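Local coordinates for mandelate racemase / muconate lactonizing enzyme, C-terminal domain protein (Pseudovibrio sp. JE062, PDB 4JHM) that is of unassigned function but belongs to the enolase superfamily, which joins an N-terminal capping domain to a modified TIM barrel, at residues T162-C168 and I191-T197; V179-E183 and W212-W218. All blocks are in the same frame, centred on the assembly; numbering follows the deposited sequence.

Both contacts belong to the TIM-barrel domain, and their segments alternate along the chain: strand 163-167, helix 172-186 and strand 192-196 follow one another, with helix 203-215 next. Contact 1 pairs two neighbouring barrel strands; contact 2 joins the helices outside them, its centre about 10 Å from that of contact 1. They touch directly where L195 CD2 meets V179 CG2 at 3.8 Å and where F193 O lies 3.5 Å from W218 CB. In this superfamily the active site lies at the C-terminal ends of the barrel strands, the end at which H167 and D196 sit in contact 1. Contact 2 lies on the outer helical layer.

Contact 1. Residues T162-C168 and I191-T197; sequences TAIKLHC and IRFMLDT
D196 holds CG anti to its backbone N (chi1 180°), whereas H167 turns its ring anti to the carbonyl carbon (chi1 -81°), and carboxylate and imidazole stand side by side, pointing the same way. NE2 of H167 gives a weak, bent hydrogen bond of 3.3 Å to D196 OD2, which sits near the ring plane at its edge. ND1 of H167 bonds to T140 O, and D196 OD1 to A198 N, so each group has a second anchor. K165 lies on this face too; its NZ, 4.6 Å from D196 OD2, forms salt bridges with E324 and E222. Five backbone hydrogen bonds join the parallel strands, the shortest from I164 N to R192 O at 2.7 Å. On the reverse face I164 and F193 run alongside each other, CB of I164 being 4.1 Å from F193 CD1, and L195 CD1 reaches C168 SG at 3.7 Å. The pair closes a beta-alpha-beta crossover through helix 172-186. That helix and helix 149-159 pack on the face of I164, L166, F193 and L195, while strands 133-139 and 220-222 continue the barrel wall beyond 163-167 and 192-196.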
ATOM      1  N   THR A 162     -33.199  26.965  -4.271  1.00 82.45           N
ATOM      2  CA  THR A 162     -32.557  26.352  -5.428  1.00 83.51           C
ATOM      3  C   THR A 162     -32.197  24.889  -5.174  1.00 80.44           C
ATOM      4  O   THR A 162     -31.781  24.174  -6.085  1.00 69.84           O
ATOM      5  CB  THR A 162     -31.259  27.109  -5.751  1.00 85.30           C
ATOM      6  OG1 THR A 162     -30.640  27.531  -4.522  1.00 81.94           O
ATOM      7  CG2 THR A 162     -31.558  28.325  -6.614  1.00 82.50           C
ATOM      8  N   ALA A 163     -32.346  24.455  -3.927  1.00 78.64           N
ATOM      9  CA  ALA A 163     -31.930  23.121  -3.526  1.00 75.03           C
ATOM     10  C   ALA A 163     -32.679  22.694  -2.274  1.00 73.93           C
ATOM     11  O   ALA A 163     -33.002  23.518  -1.420  1.00 78.90           O
ATOM     12  CB  ALA A 163     -30.432  23.094  -3.274  1.00 71.96           C
ATOM     13  N   ILE A 164     -32.954  21.400  -2.172  1.00 69.86           N
ATOM     14  CA  ILE A 164     -33.658  20.866  -1.021  1.00 70.90           C
ATOM     15  C   ILE A 164     -32.969  19.613  -0.495  1.00 71.81           C
ATOM     16  O   ILE A 164     -32.753  18.657  -1.239  1.00 67.10           O
ATOM     17  CB  ILE A 164     -35.107  20.510  -1.385  1.00 74.15           C
ATOM     18  CG1 ILE A 164     -35.853  21.761  -1.856  1.00 75.94           C
ATOM     19  CG2 ILE A 164     -35.808  19.876  -0.193  1.00 75.43           C
ATOM     20  CD1 ILE A 164     -37.287  21.504  -2.261  1.00 78.05           C
ATOM     21  N   LYS A 165     -32.612  19.625   0.787  1.00 73.92           N
ATOM     22  CA  LYS A 165     -32.124  18.420   1.441  1.00 70.94           C
ATOM     23  C   LYS A 165     -33.255  17.813   2.251  1.00 72.72           C
ATOM     24  O   LYS A 165     -33.632  18.334   3.300  1.00 74.52           O
ATOM     25  CB  LYS A 165     -30.923  18.692   2.351  1.00 69.92           C
ATOM     26  CG  LYS A 165     -30.492  17.450   3.126  1.00 68.70           C
ATOM     27  CD  LYS A 165     -29.234  17.665   3.945  1.00 72.60           C
ATOM     28  CE  LYS A 165     -29.518  18.369   5.261  1.00 76.06           C
ATOM     29  NZ  LYS A 165     -28.260  18.741   5.970  1.00 76.59           N
ATOM     30  N   LEU A 166     -33.786  16.707   1.752  1.00 71.33           N
ATOM     31  CA  LEU A 166     -34.865  16.010   2.417  1.00 73.72           C
ATOM     32  C   LEU A 166     -34.349  15.305   3.658  1.00 70.11           C
ATOM     33  O   LEU A 166     -33.363  14.589   3.592  1.00 68.73           O
ATOM     34  CB  LEU A 166     -35.458  14.959   1.482  1.00 75.23           C
ATOM     35  CG  LEU A 166     -35.913  15.430   0.106  1.00 73.94           C
ATOM     36  CD1 LEU A 166     -36.050  14.237  -0.826  1.00 76.58           C
ATOM     37  CD2 LEU A 166     -37.220  16.187   0.215  1.00 75.27           C
ATOM     38  N   HIS A 167     -35.010  15.505   4.791  1.00 77.85           N
ATOM     39  CA  HIS A 167     -34.846  14.581   5.903  1.00 80.06           C
ATOM     40  C   HIS A 167     -35.909  13.515   5.725  1.00 81.22           C
ATOM     41  O   HIS A 167     -37.043  13.817   5.347  1.00 83.25           O
ATOM     42  CB  HIS A 167     -34.960  15.277   7.257  1.00 80.04           C
ATOM     43  CG  HIS A 167     -33.701  15.966   7.677  1.00 84.49           C
ATOM     44  ND1 HIS A 167     -33.574  17.338   7.706  1.00 90.39           N
ATOM     45  CD2 HIS A 167     -32.501  15.470   8.059  1.00 87.01           C
ATOM     46  CE1 HIS A 167     -32.355  17.658   8.103  1.00 87.93           C
ATOM     47  NE2 HIS A 167     -31.684  16.542   8.323  1.00 89.12           N
ATOM     48  N   CYS A 168     -35.531  12.267   5.965  1.00 84.33           N
ATOM     49  CA  CYS A 168     -36.379  11.143   5.607  1.00 83.09           C
ATOM     50  C   CYS A 168     -36.609  10.196   6.776  1.00 81.71           C
ATOM     51  O   CYS A 168     -36.234  10.478   7.916  1.00 78.93           O
ATOM     52  CB  CYS A 168     -35.757  10.387   4.432  1.00 80.17           C
ATOM     53  SG  CYS A 168     -34.128   9.698   4.787  1.00 93.47           S
ATOM     54  N   ILE A 191     -34.221  21.859  -9.734  1.00 88.77           N
ATOM     55  CA  ILE A 191     -33.991  21.848  -8.293  1.00 83.89           C
ATOM     56  C   ILE A 191     -32.987  20.765  -7.927  1.00 79.87           C
ATOM     57  O   ILE A 191     -33.067  19.649  -8.436  1.00 77.43           O
ATOM     58  CB  ILE A 191     -35.296  21.587  -7.519  1.00 82.64           C
ATOM     59  CG1 ILE A 191     -36.315  22.696  -7.792  1.00 85.93           C
ATOM     60  CG2 ILE A 191     -35.018  21.498  -6.027  1.00 82.87           C
ATOM     61  CD1 ILE A 191     -35.895  24.052  -7.269  1.00 85.89           C
ATOM     62  N   ARG A 192     -32.049  21.105  -7.044  1.00 77.55           N
ATOM     63  CA  ARG A 192     -31.027  20.169  -6.579  1.00 76.91           C
ATOM     64  C   ARG A 192     -31.499  19.471  -5.306  1.00 73.99           C
ATOM     65  O   ARG A 192     -31.875  20.135  -4.342  1.00 80.91           O
ATOM     66  CB  ARG A 192     -29.716  20.909  -6.290  1.00 78.48           C
ATOM     67  CG  ARG A 192     -29.119  21.658  -7.473  1.00 79.39           C
ATOM     68  CD  ARG A 192     -28.782  20.714  -8.610  1.00 87.08           C
ATOM     69  NE  ARG A 192     -27.963  19.589  -8.159  1.00 92.47           N
ATOM     70  CZ  ARG A 192     -27.767  18.475  -8.858  1.00 92.52           C
ATOM     71  NH1 ARG A 192     -28.328  18.316 -10.052  1.00 99.23           N
ATOM     72  NH2 ARG A 192     -27.007  17.513  -8.362  1.00 89.94           N
ATOM     73  N   PHE A 193     -31.474  18.141  -5.297  1.00 68.67           N
ATOM     74  CA  PHE A 193     -31.971  17.375  -4.153  1.00 68.90           C
ATOM     75  C   PHE A 193     -30.869  16.616  -3.422  1.00 68.98           C
ATOM     76  O   PHE A 193     -29.968  16.052  -4.046  1.00 65.92           O
ATOM     77  CB  PHE A 193     -33.052  16.387  -4.596  1.00 71.47           C
ATOM     78  CG  PHE A 193     -34.381  17.030  -4.900  1.00 73.57           C
ATOM     79  CD1 PHE A 193     -35.283  17.300  -3.885  1.00 72.51           C
ATOM     80  CD2 PHE A 193     -34.733  17.345  -6.202  1.00 74.45           C
ATOM     81  CE1 PHE A 193     -36.507  17.880  -4.161  1.00 75.34           C
ATOM     82  CE2 PHE A 193     -35.959  17.921  -6.486  1.00 77.11           C
ATOM     83  CZ  PHE A 193     -36.846  18.189  -5.465  1.00 76.52           C
HETATM   84  N   MSE A 194     -30.964  16.608  -2.093  1.00 67.76           N
HETATM   85  CA  MSE A 194     -30.025  15.891  -1.232  1.00 66.58           C
HETATM   86  C   MSE A 194     -30.811  15.046  -0.269  1.00 67.08           C
HETATM   87  O   MSE A 194     -31.999  15.282  -0.051  1.00 66.39           O
HETATM   88  CB  MSE A 194     -29.155  16.851  -0.419  1.00 69.42           C
HETATM   89  CG  MSE A 194     -28.266  17.723  -1.293  1.00 73.57           C
HETATM   90 SE   MSE A 194     -29.099  19.489  -1.594  1.00 78.18          SE
HETATM   91  CE  MSE A 194     -27.653  20.622  -0.884  1.00 73.02           C
ATOM     92  N   LEU A 195     -30.146  14.061   0.329  1.00 66.89           N
ATOM     93  CA  LEU A 195     -30.795  13.129   1.240  1.00 64.40           C
ATOM     94  C   LEU A 195     -29.928  12.896   2.470  1.00 66.28           C
ATOM     95  O   LEU A 195     -28.736  12.611   2.344  1.00 71.71           O
ATOM     96  CB  LEU A 195     -31.035  11.806   0.523  1.00 67.06           C
ATOM     97  CG  LEU A 195     -31.857  10.759   1.267  1.00 72.64           C
ATOM     98  CD1 LEU A 195     -33.263  11.274   1.522  1.00 74.67           C
ATOM     99  CD2 LEU A 195     -31.896   9.468   0.463  1.00 78.22           C
ATOM    100  N   ASP A 196     -30.523  13.026   3.654  1.00 65.64           N
ATOM    101  CA  ASP A 196     -29.827  12.735   4.914  1.00 67.47           C
ATOM    102  C   ASP A 196     -30.440  11.500   5.590  1.00 67.69           C
ATOM    103  O   ASP A 196     -31.595  11.534   6.022  1.00 73.02           O
ATOM    104  CB  ASP A 196     -29.889  13.945   5.856  1.00 64.98           C
ATOM    105  CG  ASP A 196     -29.186  13.695   7.187  1.00 63.38           C
ATOM    106  OD1 ASP A 196     -28.779  12.546   7.440  1.00 62.75           O
ATOM    107  OD2 ASP A 196     -29.038  14.646   7.982  1.00 65.28           O
ATOM    108  N   THR A 197     -29.672  10.415   5.671  1.00 58.51           N
ATOM    109  CA  THR A 197     -30.162   9.174   6.274  1.00 60.59           C
ATOM    110  C   THR A 197     -29.558   8.943   7.667  1.00 62.44           C
ATOM    111  O   THR A 197     -29.557   7.818   8.179  1.00 61.24           O
ATOM    112  CB  THR A 197     -29.877   7.953   5.373  1.00 59.60           C
ATOM    113  OG1 THR A 197     -28.467   7.832   5.152  1.00 56.90           O
ATOM    114  CG2 THR A 197     -30.587   8.087   4.032  1.00 59.18           C
TER

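Contact 2. Residues V179-E183 and W212-W218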
ATOM      1  N   VAL A 179     -38.095   8.914  -2.131  1.00 79.50           N
ATOM      2  CA  VAL A 179     -37.105   9.354  -3.104  1.00 77.77           C
ATOM      3  C   VAL A 179     -37.563   9.220  -4.560  1.00 74.62           C
ATOM      4  O   VAL A 179     -37.337  10.121  -5.361  1.00 75.55           O
ATOM      5  CB  VAL A 179     -35.778   8.598  -2.885  1.00 76.08           C
ATOM      6  CG1 VAL A 179     -35.045   8.397  -4.194  1.00 83.74           C
ATOM      7  CG2 VAL A 179     -34.908   9.351  -1.888  1.00 73.26           C
ATOM      8  N   GLU A 180     -38.204   8.107  -4.903  1.00 76.45           N
ATOM      9  CA  GLU A 180     -38.600   7.846  -6.288  1.00 78.22           C
ATOM     10  C   GLU A 180     -39.810   8.682  -6.720  1.00 83.31           C
ATOM     11  O   GLU A 180     -39.873   9.163  -7.857  1.00 82.93           O
ATOM     12  CB  GLU A 180     -38.882   6.353  -6.486  1.00 77.60           C
ATOM     13  CG  GLU A 180     -37.640   5.484  -6.360  1.00 82.26           C
ATOM     14  CD  GLU A 180     -37.873   4.038  -6.760  1.00 82.36           C
ATOM     15  OE1 GLU A 180     -38.914   3.471  -6.375  1.00 81.62           O
ATOM     16  OE2 GLU A 180     -37.005   3.463  -7.451  1.00 80.97           O
ATOM     17  N   ALA A 181     -40.762   8.854  -5.808  1.00 84.47           N
ATOM     18  CA  ALA A 181     -41.952   9.657  -6.074  1.00 87.61           C
ATOM     19  C   ALA A 181     -41.596  11.127  -6.285  1.00 87.05           C
ATOM     20  O   ALA A 181     -42.247  11.823  -7.065  1.00 90.64           O
ATOM     21  CB  ALA A 181     -42.945   9.517  -4.931  1.00 87.87           C
ATOM     22  N   VAL A 182     -40.566  11.594  -5.583  1.00 82.87           N
ATOM     23  CA  VAL A 182     -40.101  12.970  -5.723  1.00 81.83           C
ATOM     24  C   VAL A 182     -39.402  13.184  -7.058  1.00 80.14           C
ATOM     25  O   VAL A 182     -39.584  14.216  -7.699  1.00 82.24           O
ATOM     26  CB  VAL A 182     -39.130  13.358  -4.590  1.00 81.05           C
ATOM     27  CG1 VAL A 182     -38.295  14.565  -4.992  1.00 82.56           C
ATOM     28  CG2 VAL A 182     -39.891  13.643  -3.303  1.00 79.97           C
ATOM     29  N   GLU A 183     -38.595  12.214  -7.472  1.00 85.21           N
ATOM     30  CA  GLU A 183     -37.856  12.323  -8.731  1.00 91.35           C
ATOM     31  C   GLU A 183     -38.816  12.340  -9.908  1.00 92.51           C
ATOM     32  O   GLU A 183     -38.594  13.054 -10.884  1.00 97.06           O
ATOM     33  CB  GLU A 183     -36.861  11.168  -8.893  1.00 88.69           C
ATOM     34  CG  GLU A 183     -36.125  11.161 -10.228  1.00 90.21           C
ATOM     35  CD  GLU A 183     -35.176  12.337 -10.393  1.00 93.69           C
ATOM     36  OE1 GLU A 183     -35.012  13.115  -9.431  1.00 90.50           O
ATOM     37  OE2 GLU A 183     -34.582  12.480 -11.486  1.00 96.18           O
ATOM     38  N   TRP A 212     -28.473   4.744  -7.098  1.00 63.09           N
ATOM     39  CA  TRP A 212     -29.713   5.314  -7.597  1.00 64.44           C
ATOM     40  C   TRP A 212     -29.647   6.839  -7.644  1.00 64.96           C
ATOM     41  O   TRP A 212     -30.036   7.452  -8.638  1.00 67.84           O
ATOM     42  CB  TRP A 212     -30.889   4.867  -6.736  1.00 65.47           C
ATOM     43  CG  TRP A 212     -32.206   5.375  -7.228  1.00 70.44           C
ATOM     44  CD1 TRP A 212     -33.119   4.696  -7.981  1.00 71.44           C
ATOM     45  CD2 TRP A 212     -32.757   6.679  -7.005  1.00 70.99           C
ATOM     46  NE1 TRP A 212     -34.206   5.496  -8.237  1.00 76.04           N
ATOM     47  CE2 TRP A 212     -34.008   6.717  -7.648  1.00 71.90           C
ATOM     48  CE3 TRP A 212     -32.314   7.817  -6.322  1.00 66.07           C
ATOM     49  CZ2 TRP A 212     -34.817   7.845  -7.631  1.00 72.35           C
ATOM     50  CZ3 TRP A 212     -33.118   8.936  -6.306  1.00 64.68           C
ATOM     51  CH2 TRP A 212     -34.354   8.945  -6.958  1.00 71.57           C
HETATM   52  N   MSE A 213     -29.153   7.451  -6.571  1.00 63.54           N
HETATM   53  CA  MSE A 213     -29.044   8.909  -6.511  1.00 62.03           C
HETATM   54  C   MSE A 213     -28.079   9.357  -7.569  1.00 64.46           C
HETATM   55  O   MSE A 213     -28.226  10.447  -8.123  1.00 64.39           O
HETATM   56  CB  MSE A 213     -28.587   9.367  -5.126  1.00 59.71           C
HETATM   57  CG  MSE A 213     -29.746   9.311  -4.138  1.00 61.00           C
HETATM   58 SE   MSE A 213     -29.139   9.638  -2.296  1.00 66.98          SE
HETATM   59  CE  MSE A 213     -28.375  11.437  -2.537  1.00 64.85           C
ATOM     60  N   GLU A 214     -27.092   8.507  -7.860  1.00 63.20           N
ATOM     61  CA  GLU A 214     -26.073   8.791  -8.872  1.00 66.34           C
ATOM     62  C   GLU A 214     -26.658   8.806 -10.286  1.00 65.33           C
ATOM     63  O   GLU A 214     -26.257   9.621 -11.110  1.00 63.53           O
ATOM     64  CB  GLU A 214     -24.942   7.758  -8.784  1.00 69.96           C
ATOM     65  CG  GLU A 214     -23.763   7.995  -9.722  1.00 73.22           C
ATOM     66  CD  GLU A 214     -22.821   6.797  -9.798  1.00 77.36           C
ATOM     67  OE1 GLU A 214     -23.317   5.647  -9.812  1.00 81.16           O
ATOM     68  OE2 GLU A 214     -21.586   7.000  -9.853  1.00 67.76           O
ATOM     69  N   ARG A 215     -27.598   7.905 -10.564  1.00 69.25           N
ATOM     70  CA  ARG A 215     -28.237   7.840 -11.882  1.00 75.48           C
ATOM     71  C   ARG A 215     -29.089   9.068 -12.145  1.00 74.80           C
ATOM     72  O   ARG A 215     -29.168   9.548 -13.272  1.00 74.47           O
ATOM     73  CB  ARG A 215     -29.130   6.599 -12.012  1.00 84.63           C
ATOM     74  CG  ARG A 215     -28.381   5.317 -12.316  1.00 90.29           C
ATOM     75  CD  ARG A 215     -29.275   4.260 -12.948  1.00 89.79           C
ATOM     76  NE  ARG A 215     -28.469   3.181 -13.517  1.00 90.59           N
ATOM     77  CZ  ARG A 215     -28.002   3.156 -14.766  1.00 93.88           C
ATOM     78  NH1 ARG A 215     -27.270   2.126 -15.181  1.00 93.45           N
ATOM     79  NH2 ARG A 215     -28.269   4.147 -15.611  1.00 89.53           N
ATOM     80  N   HIS A 216     -29.745   9.561 -11.100  1.00 73.67           N
ATOM     81  CA  HIS A 216     -30.680  10.666 -11.248  1.00 75.46           C
ATOM     82  C   HIS A 216     -30.051  12.001 -10.828  1.00 75.34           C
ATOM     83  O   HIS A 216     -30.746  12.976 -10.546  1.00 75.28           O
ATOM     84  CB  HIS A 216     -31.966  10.358 -10.480  1.00 71.98           C
ATOM     85  CG  HIS A 216     -32.694   9.148 -10.993  1.00 75.35           C
ATOM     86  ND1 HIS A 216     -32.440   7.871 -10.534  1.00 73.51           N
ATOM     87  CD2 HIS A 216     -33.663   9.022 -11.932  1.00 72.96           C
ATOM     88  CE1 HIS A 216     -33.226   7.013 -11.160  1.00 69.53           C
ATOM     89  NE2 HIS A 216     -33.977   7.687 -12.014  1.00 72.12           N
ATOM     90  N   ASN A 217     -28.723  12.030 -10.814  1.00 76.75           N
ATOM     91  CA  ASN A 217     -27.961  13.264 -10.635  1.00 78.07           C
ATOM     92  C   ASN A 217     -28.317  14.086  -9.390  1.00 72.00           C
ATOM     93  O   ASN A 217     -28.199  15.309  -9.396  1.00 68.89           O
ATOM     94  CB  ASN A 217     -28.075  14.129 -11.896  1.00 79.09           C
ATOM     95  CG  ASN A 217     -27.228  13.604 -13.046  1.00 84.03           C
ATOM     96  OD1 ASN A 217     -26.114  13.123 -12.847  1.00 80.72           O
ATOM     97  ND2 ASN A 217     -27.752  13.707 -14.261  1.00 91.15           N
ATOM     98  N   TRP A 218     -28.733  13.420  -8.318  1.00 68.48           N
ATOM     99  CA  TRP A 218     -28.966  14.111  -7.053  1.00 65.27           C
ATOM    100  C   TRP A 218     -27.649  14.646  -6.522  1.00 61.95           C
ATOM    101  O   TRP A 218     -26.579  14.219  -6.947  1.00 58.71           O
ATOM    102  CB  TRP A 218     -29.612  13.191  -6.025  1.00 64.27           C
ATOM    103  CG  TRP A 218     -31.059  12.987  -6.264  1.00 66.46           C
ATOM    104  CD1 TRP A 218     -31.678  12.875  -7.471  1.00 65.86           C
ATOM    105  CD2 TRP A 218     -32.083  12.848  -5.272  1.00 69.44           C
ATOM    106  NE1 TRP A 218     -33.026  12.685  -7.295  1.00 68.90           N
ATOM    107  CE2 TRP A 218     -33.299  12.662  -5.953  1.00 69.92           C
ATOM    108  CE3 TRP A 218     -32.088  12.871  -3.874  1.00 67.07           C
ATOM    109  CZ2 TRP A 218     -34.509  12.499  -5.286  1.00 73.27           C
ATOM    110  CZ3 TRP A 218     -33.285  12.708  -3.214  1.00 70.16           C
ATOM    111  CH2 TRP A 218     -34.482  12.524  -3.920  1.00 75.00           C
TER
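Helix 172-186 meets the C-terminal end of helix 203-215 in the outer layer of the TIM barrel, where V179, E180 and E183 face the indoles of W212 and W218. The one hydrogen bond between the two segments runs from W218 NE1 to E183 OE1, 2.9 Å long with an N-H...O angle of 158°. The oxygen lies in the plane of the indole, but the donor approaches from above the carboxylate plane. A bend at chi2 of E183 (67°) curls the carboxylate back, which also brings OE2 to 3.5 Å from H216 CB, while CG rests 3.7 Å from H216 CD2.

The residues that receive E183 belong to the helix terminus itself. H216 is the first to leave the helix, N217 takes a left-handed backbone conformation, and W218 N returns to M213 O at 3.0 Å; with a weak bond from N217 N to E214 O this makes a Schellman motif. H216 ND1 bonds to W212 O at 3.1 Å, reaching it from the opposite side of the carbonyl plane to H216 N. This holds the imidazole across the indole of W212, with ND1 above the ring centre.

V179 lies over the other face of W212, although the modelled separation of CG1 is too short to be reliable. Its second methyl, CG2, packs 3.8 Å from W218 CH2. The rim of W212 in turn projects over a face of W218, whose ring also meets F193 of strand 192-196 on the barrel side. Toward solvent, the exposed E180 runs its CG past the indole of W212, 3.9 Å from CZ2.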